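Local atomic coordinates of BugD (Bordetella pertussis Tohama I, PDB entry 2F5X), a protein that acts as a periplasmic solute receptor that binds aspartic acid and probably serves in its uptake. Residues Arg36-Ala39 with Glu40-Arg43; Asn125-Glu128 with Leu129-Val133; Ala150-Leu153 with Cys154-Leu158. One frame throughout, in Å; residues are numbered along the deposited sequence.

Interaction 1: residues Arg36-Ala39 with Glu40-Arg43; sequences RSLA and ESMR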
loop_
_atom_site.group_PDB
_atom_site.type_symbol
_atom_site.label_atom_id
_atom_site.label_comp_id
_atom_site.label_asym_id
_atom_site.label_seq_id
_atom_site.Cartn_x
_atom_site.Cartn_y
_atom_site.Cartn_z
ATOM N N ARG A 36 -13.065 -0.359 -0.631
ATOM C CA ARG A 36 -14.453 -0.392 -1.066
ATOM C C ARG A 36 -15.029 -1.805 -1.059
ATOM O O ARG A 36 -16.204 -1.996 -0.745
ATOM C CB ARG A 36 -14.637 0.343 -2.387
ATOM C CG ARG A 36 -14.549 1.860 -2.146
ATOM C CD ARG A 36 -14.607 2.721 -3.357
ATOM N NE ARG A 36 -14.144 4.079 -3.067
ATOM C CZ ARG A 36 -14.941 5.120 -2.854
ATOM N NH1 ARG A 36 -16.270 4.978 -2.878
ATOM N NH2 ARG A 36 -14.407 6.310 -2.611
ATOM N N SER A 37 -14.191 -2.796 -1.347
ATOM C CA SER A 37 -14.629 -4.185 -1.255
ATOM C C SER A 37 -14.859 -4.594 0.200
ATOM O O SER A 37 -15.851 -5.252 0.513
ATOM C CB SER A 37 -13.627 -5.118 -1.930
ATOM O OG SER A 37 -13.635 -4.893 -3.332
ATOM N N LEU A 38 -13.947 -4.189 1.082
ATOM C CA LEU A 38 -14.071 -4.479 2.510
ATOM C C LEU A 38 -15.268 -3.766 3.147
ATOM O O LEU A 38 -15.971 -4.335 3.999
ATOM C CB LEU A 38 -12.779 -4.107 3.246
ATOM C CG LEU A 38 -12.743 -4.439 4.743
ATOM C CD1 LEU A 38 -12.977 -5.929 4.992
ATOM C CD2 LEU A 38 -11.425 -3.989 5.326
ATOM N N ALA A 39 -15.496 -2.522 2.738
ATOM C CA ALA A 39 -16.651 -1.763 3.224
ATOM C C ALA A 39 -17.944 -2.543 2.980
ATOM O O ALA A 39 -18.816 -2.618 3.853
ATOM C CB ALA A 39 -16.697 -0.384 2.543
ATOM N N GLU A 40 -18.043 -3.157 1.804
ATOM C CA GLU A 40 -19.215 -3.953 1.453
ATOM C C GLU A 40 -19.323 -5.227 2.288
ATOM O O GLU A 40 -20.415 -5.576 2.753
ATOM C CB GLU A 40 -19.188 -4.294 -0.035
ATOM C CG GLU A 40 -20.351 -5.141 -0.506
ATOM C CD GLU A 40 -20.394 -5.314 -2.012
ATOM O OE1 GLU A 40 -19.695 -4.565 -2.736
ATOM O OE2 GLU A 40 -21.138 -6.207 -2.471
ATOM N N SER A 41 -18.199 -5.917 2.476
ATOM C CA SER A 41 -18.214 -7.206 3.170
ATOM C C SER A 41 -18.437 -7.088 4.669
ATOM O O SER A 41 -18.920 -8.038 5.296
ATOM C CB SER A 41 -16.954 -8.038 2.867
ATOM O OG SER A 41 -15.784 -7.454 3.407
HETATM N N MSE A 42 -18.089 -5.939 5.245
HETATM C CA MSE A 42 -18.261 -5.723 6.684
HETATM C C MSE A 42 -19.701 -5.405 7.068
HETATM O O MSE A 42 -20.095 -5.595 8.219
HETATM C CB MSE A 42 -17.371 -4.579 7.170
HETATM C CG MSE A 42 -15.917 -4.942 7.333
HETATM SE SE MSE A 42 -14.847 -3.376 7.796
HETATM C CE MSE A 42 -15.262 -3.259 9.663
ATOM N N ARG A 43 -20.472 -4.909 6.103
ATOM C CA ARG A 43 -21.814 -4.377 6.366
ATOM C C ARG A 43 -22.784 -5.301 7.134
ATOM O O ARG A 43 -23.418 -4.835 8.089
ATOM C CB ARG A 43 -22.452 -3.837 5.077
ATOM C CG ARG A 43 -23.807 -3.151 5.290
ATOM C CD ARG A 43 -24.420 -2.636 4.009
ATOM N NE ARG A 43 -25.652 -1.889 4.245
ATOM C CZ ARG A 43 -26.554 -1.618 3.306
ATOM N NH1 ARG A 43 -26.369 -2.038 2.056
ATOM N NH2 ARG A 43 -27.645 -0.927 3.614
#
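L38 and the selenomethionine M42, one helical turn apart, lie slantwise to one another, with the selenium of M42 resting 3.9 Å from CG of L38. The isobutyl group of L38 is thrown forward along the helix, its CG anti to the backbone N (chi1 -176°), while M42 starts out with CG beside its own N and then bends at chi3, so that SE comes against the branch carbon of L38 and the terminal CE turns off. The methyl CD1 of L38 faces S41, 3.6 Å from its OG. That OG also stands 3.2 Å from O of L38, but O of G262 is its stronger partner, and the one proton need not go to L38. The setting is the middle of helix 30-46, the crossover helix of a beta-alpha-beta unit between the parallel strands 19-23 and 50-54, and its backbone runs in alpha-helical register. N of M42 bonds to O of L38 at 2.9 Å, and N of S41 to O of S37 at 3.1 Å; the bond from N of E40 to O of R36 is weak. A39 turns its methyl to V50 and V52 of the adjoining strand, L38 packs on L259, L263 and F268 of helices 249-263 and 266-274, and the extended E40 carries its carboxylate outward to a salt bridge with K267. R36 is paired with D32 and hydrogen-bonded to N54.

Interaction 2: residues Asn125-Glu128 with Leu129-Val133; sequences NIKE and LAEYV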
loop_
_atom_site.group_PDB
_atom_site.type_symbol
_atom_site.label_atom_id
_atom_site.label_comp_id
_atom_site.label_asym_id
_atom_site.label_seq_id
_atom_site.Cartn_x
_atom_site.Cartn_y
_atom_site.Cartn_z
ATOM N N ASN A 125 12.322 -6.867 -20.773
ATOM C CA ASN A 125 12.492 -7.761 -19.625
ATOM C C ASN A 125 13.303 -7.091 -18.516
ATOM O O ASN A 125 13.863 -6.005 -18.728
ATOM C CB ASN A 125 13.094 -9.118 -20.055
ATOM C CG ASN A 125 14.513 -8.990 -20.607
ATOM O OD1 ASN A 125 15.381 -8.412 -19.974
ATOM N ND2 ASN A 125 14.749 -9.556 -21.784
ATOM N N ILE A 126 13.339 -7.707 -17.335
ATOM C CA ILE A 126 13.977 -7.073 -16.176
ATOM C C ILE A 126 15.492 -6.854 -16.355
ATOM O O ILE A 126 16.019 -5.834 -15.911
ATOM C CB ILE A 126 13.631 -7.829 -14.849
ATOM C CG1 ILE A 126 14.174 -7.095 -13.608
ATOM C CG2 ILE A 126 14.125 -9.286 -14.875
ATOM C CD1 ILE A 126 13.644 -5.672 -13.399
ATOM N N LYS A 127 16.178 -7.787 -17.017
ATOM C CA LYS A 127 17.604 -7.614 -17.299
ATOM C C LYS A 127 17.814 -6.378 -18.176
ATOM O O LYS A 127 18.654 -5.521 -17.871
ATOM C CB LYS A 127 18.193 -8.855 -17.980
ATOM C CG LYS A 127 19.681 -8.719 -18.266
ATOM C CD LYS A 127 20.248 -9.973 -18.916
ATOM C CE LYS A 127 21.754 -9.843 -19.092
ATOM N NZ LYS A 127 22.081 -9.039 -20.299
ATOM N N GLU A 128 17.032 -6.284 -19.249
ATOM C CA GLU A 128 17.115 -5.143 -20.152
ATOM C C GLU A 128 16.664 -3.863 -19.496
ATOM O O GLU A 128 17.195 -2.799 -19.810
ATOM C CB GLU A 128 16.292 -5.369 -21.404
ATOM C CG GLU A 128 16.865 -6.439 -22.291
ATOM C CD GLU A 128 15.822 -7.045 -23.194
ATOM O OE1 GLU A 128 14.658 -6.580 -23.179
ATOM O OE2 GLU A 128 16.171 -7.991 -23.916
ATOM N N LEU A 129 15.693 -3.957 -18.589
ATOM C CA LEU A 129 15.261 -2.776 -17.843
ATOM C C LEU A 129 16.401 -2.171 -17.033
ATOM O O LEU A 129 16.631 -0.955 -17.086
ATOM C CB LEU A 129 14.067 -3.083 -16.925
ATOM C CG LEU A 129 13.623 -1.916 -16.029
ATOM C CD1 LEU A 129 12.993 -0.793 -16.848
ATOM C CD2 LEU A 129 12.663 -2.371 -14.938
ATOM N N ALA A 130 17.108 -3.018 -16.288
ATOM C CA ALA A 130 18.217 -2.544 -15.455
ATOM C C ALA A 130 19.280 -1.860 -16.305
ATOM O O ALA A 130 19.780 -0.784 -15.948
ATOM C CB ALA A 130 18.821 -3.693 -14.656
ATOM N N GLU A 131 19.595 -2.472 -17.444
ATOM C CA GLU A 131 20.611 -1.953 -18.360
ATOM C C GLU A 131 20.173 -0.614 -18.936
ATOM O O GLU A 131 20.958 0.332 -18.986
ATOM C CB GLU A 131 20.881 -2.963 -19.484
ATOM C CG GLU A 131 21.529 -4.244 -18.989
ATOM C CD GLU A 131 21.538 -5.375 -20.008
ATOM O OE1 GLU A 131 20.676 -5.400 -20.916
ATOM O OE2 GLU A 131 22.413 -6.266 -19.883
ATOM N N TYR A 132 18.912 -0.551 -19.359
ATOM C CA TYR A 132 18.336 0.660 -19.933
ATOM C C TYR A 132 18.287 1.817 -18.933
ATOM O O TYR A 132 18.620 2.964 -19.277
ATOM C CB TYR A 132 16.933 0.366 -20.475
ATOM C CG TYR A 132 16.351 1.511 -21.256
ATOM C CD1 TYR A 132 16.661 1.680 -22.606
ATOM C CD2 TYR A 132 15.514 2.447 -20.640
ATOM C CE1 TYR A 132 16.127 2.738 -23.342
ATOM C CE2 TYR A 132 14.972 3.509 -21.368
ATOM C CZ TYR A 132 15.294 3.647 -22.717
ATOM O OH TYR A 132 14.780 4.695 -23.446
ATOM N N VAL A 133 17.872 1.522 -17.701
ATOM C CA VAL A 133 17.774 2.556 -16.668
ATOM C C VAL A 133 19.171 3.088 -16.298
ATOM O O VAL A 133 19.368 4.299 -16.168
ATOM C CB VAL A 133 17.007 2.064 -15.416
ATOM C CG1 VAL A 133 17.115 3.081 -14.264
ATOM C CG2 VAL A 133 15.532 1.782 -15.759
HETATM O O HOH W 1 19.903 -7.789 -21.993
#
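K127 and E131, four residues apart, close a salt bridge across one turn of helix, NZ standing 2.8 Å from OE2. The ammonium group comes to the syn side of that oxygen but 30° out of the carboxylate plane; a bend at chi4 (-81°) turns NZ toward the glutamate after an otherwise extended chain. A water completes the pairing, accepting from NZ and donating to OE1 of E131, so both carboxylate oxygens are tied to one lysine, one directly and one through solvent. This is an i to i+4 ion pair in the first turns of helix 126-136, and just ahead of it N125 serves as the N-cap. Its OD1 takes the N-H of E128 at 2.8 Å in a nearly straight bond (171°), while its backbone O receives N of L129, also at 2.8 Å. The carboxylate of E128 reaches back in turn, OE1 accepting from N of N124; the negative group lies beside the helix start, where the helix dipole would probably suit it. Regular backbone bonds then follow, among them N of Y132 to O of E128. Apolar packing holds the helix to its surroundings: A130 leans on L162 and Y230, L129 and Y132 meet F121, the tyrosine edge-to-face, and I126 touches S228. Three residues apart in the first turn, CD1 of I126 meets CD2 of L129 at 3.8 Å.

Interaction 3: residues Ala150-Leu153 with Cys154-Leu158; sequences ASHL and CGTML. With ASP (aspartic acid), chain D.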
loop_
_atom_site.group_PDB
_atom_site.type_symbol
_atom_site.label_atom_id
_atom_site.label_comp_id
_atom_site.label_asym_id
_atom_site.label_seq_id
_atom_site.Cartn_x
_atom_site.Cartn_y
_atom_site.Cartn_z
ATOM N N ALA A 150 3.687 3.145 -0.555
ATOM C CA ALA A 150 4.197 1.824 -0.930
ATOM C C ALA A 150 5.088 1.961 -2.162
ATOM O O ALA A 150 6.185 1.391 -2.229
ATOM C CB ALA A 150 3.031 0.869 -1.215
ATOM N N SER A 151 4.612 2.736 -3.132
ATOM C CA SER A 151 5.358 2.978 -4.358
ATOM C C SER A 151 6.637 3.761 -4.081
ATOM O O SER A 151 7.603 3.652 -4.829
ATOM C CB SER A 151 4.485 3.714 -5.387
ATOM O OG SER A 151 3.911 4.888 -4.832
ATOM N N HIS A 152 6.642 4.545 -3.001
ATOM C CA HIS A 152 7.853 5.254 -2.584
ATOM C C HIS A 152 8.892 4.290 -2.009
ATOM O O HIS A 152 10.074 4.362 -2.368
ATOM C CB HIS A 152 7.532 6.357 -1.572
ATOM C CG HIS A 152 8.749 6.923 -0.904
ATOM N ND1 HIS A 152 9.101 6.607 0.390
ATOM C CD2 HIS A 152 9.705 7.770 -1.361
ATOM C CE1 HIS A 152 10.232 7.221 0.696
ATOM N NE2 HIS A 152 10.618 7.936 -0.349
ATOM N N LEU A 153 8.451 3.403 -1.115
ATOM C CA LEU A 153 9.331 2.395 -0.530
ATOM C C LEU A 153 9.960 1.523 -1.621
ATOM O O LEU A 153 11.189 1.373 -1.687
ATOM C CB LEU A 153 8.567 1.527 0.485
ATOM C CG LEU A 153 9.282 0.245 0.957
ATOM C CD1 LEU A 153 10.592 0.589 1.702
ATOM C CD2 LEU A 153 8.370 -0.577 1.832
ATOM N N CYS A 154 9.127 0.963 -2.488
ATOM C CA CYS A 154 9.633 0.097 -3.544
ATOM C C CYS A 154 10.510 0.873 -4.516
ATOM O O CYS A 154 11.554 0.378 -4.920
ATOM C CB CYS A 154 8.493 -0.581 -4.281
ATOM S SG CYS A 154 9.010 -1.790 -5.518
ATOM N N GLY A 155 10.099 2.096 -4.858
ATOM C CA GLY A 155 10.894 2.947 -5.732
ATOM C C GLY A 155 12.270 3.240 -5.154
ATOM O O GLY A 155 13.269 3.239 -5.882
ATOM N N THR A 156 12.327 3.467 -3.845
ATOM C CA THR A 156 13.595 3.724 -3.173
ATOM C C THR A 156 14.482 2.493 -3.287
ATOM O O THR A 156 15.669 2.595 -3.620
ATOM C CB THR A 156 13.355 4.087 -1.679
ATOM O OG1 THR A 156 12.729 5.379 -1.606
ATOM C CG2 THR A 156 14.677 4.285 -0.955
HETATM N N MSE A 157 13.895 1.328 -3.029
HETATM C CA MSE A 157 14.634 0.073 -3.111
HETATM C C MSE A 157 15.127 -0.173 -4.536
HETATM O O MSE A 157 16.250 -0.643 -4.750
HETATM C CB MSE A 157 13.767 -1.081 -2.613
HETATM C CG MSE A 157 13.532 -1.008 -1.114
HETATM SE SE MSE A 157 12.200 -2.285 -0.556
HETATM C CE MSE A 157 13.074 -3.922 -1.204
ATOM N N LEU A 158 14.292 0.171 -5.511
ATOM C CA LEU A 158 14.635 -0.051 -6.908
ATOM C C LEU A 158 15.823 0.811 -7.342
ATOM O O LEU A 158 16.788 0.291 -7.901
ATOM C CB LEU A 158 13.420 0.194 -7.813
ATOM C CG LEU A 158 13.652 -0.005 -9.319
ATOM C CD1 LEU A 158 14.031 -1.458 -9.656
ATOM C CD2 LEU A 158 12.417 0.429 -10.114
HETATM N N ASP D . -1.588 2.449 -1.784
HETATM C CA ASP D . -1.517 3.802 -2.412
HETATM C C ASP D . -2.820 4.171 -3.105
HETATM O O ASP D . -2.832 5.013 -4.023
HETATM C CB ASP D . -0.366 3.870 -3.407
HETATM C CG ASP D . 0.980 3.753 -2.739
HETATM O OD1 ASP D . 1.980 3.571 -3.472
HETATM O OD2 ASP D . 1.124 3.835 -1.491
HETATM O OXT ASP D . -3.853 3.610 -2.737
#
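S151 holds its hydroxyl between its backbone N and carbonyl carbon (chi1 53°), a rotation that sets OG beside its own N-H and lets both grip the same oxygen of the bound aspartic acid. OG lies 2.7 Å from OD1 of the ligand and N of S151 2.8 Å from it, while N of A150 donates to the other oxygen, OD2, at 2.8 Å. The side-chain carboxylate is therefore held at both oxygens by the first N-H groups of helix 150-162, an arrangement in which the helix dipole would be expected to help offset the negative charge. OG of S151 is also hydrogen-bonded to N of A145, which helps fix its position; H81, T31, T174 and Q192 also hydrogen-bond to the ligand.

The next residue, H152, swings its ring forward, CG anti to the backbone N (chi1 168°), to meet T156, a turn on. The two side chains meet at a slant: OG1 of T156 sits over one face of the imidazole, toward the rim, 3.5 Å from NE2 of H152. The same OG1 is 2.9 Å from O of H152, although the direction of its single proton is not settled; that carbonyl certainly receives N of T156 at 2.8 Å. L153 and the selenomethionine M157 lie side by side and point the same way, CD1 of L153 4.0 Å from SE of M157.

The helix is the crossover of a beta-alpha-beta unit joining strands 141-144 and 167-170. C154 turns to strand 102-117, touching M113 and I115, and is tied by a disulfide to C190 in strand 188-192; L153 packs on W300 and F304 of helix 286-306, and M157 on L303 of that same helix.

In the fold
Three local helix contacts, each made over one or two turns, differ with their place in the fold. Interaction 3 is buried, its centre about 11 Å from that of the chain, and the polar groups at its start bind the ligand; interaction 2 is a surface contact, its centre about 25 Å from that of the chain, where an ion pair, a water and an N-cap dominate. Interaction 1 is intermediate, one flank apolar and the other carrying charges. Interactions 1 and 3 occupy crossover helices of two different beta-alpha-beta units on opposite sides of the centre, and each pairs a leucine with a selenomethionine four residues on. Interactions 2 and 3 are neighbours, nearest atoms about 6 Å apart, their helices meeting through L162.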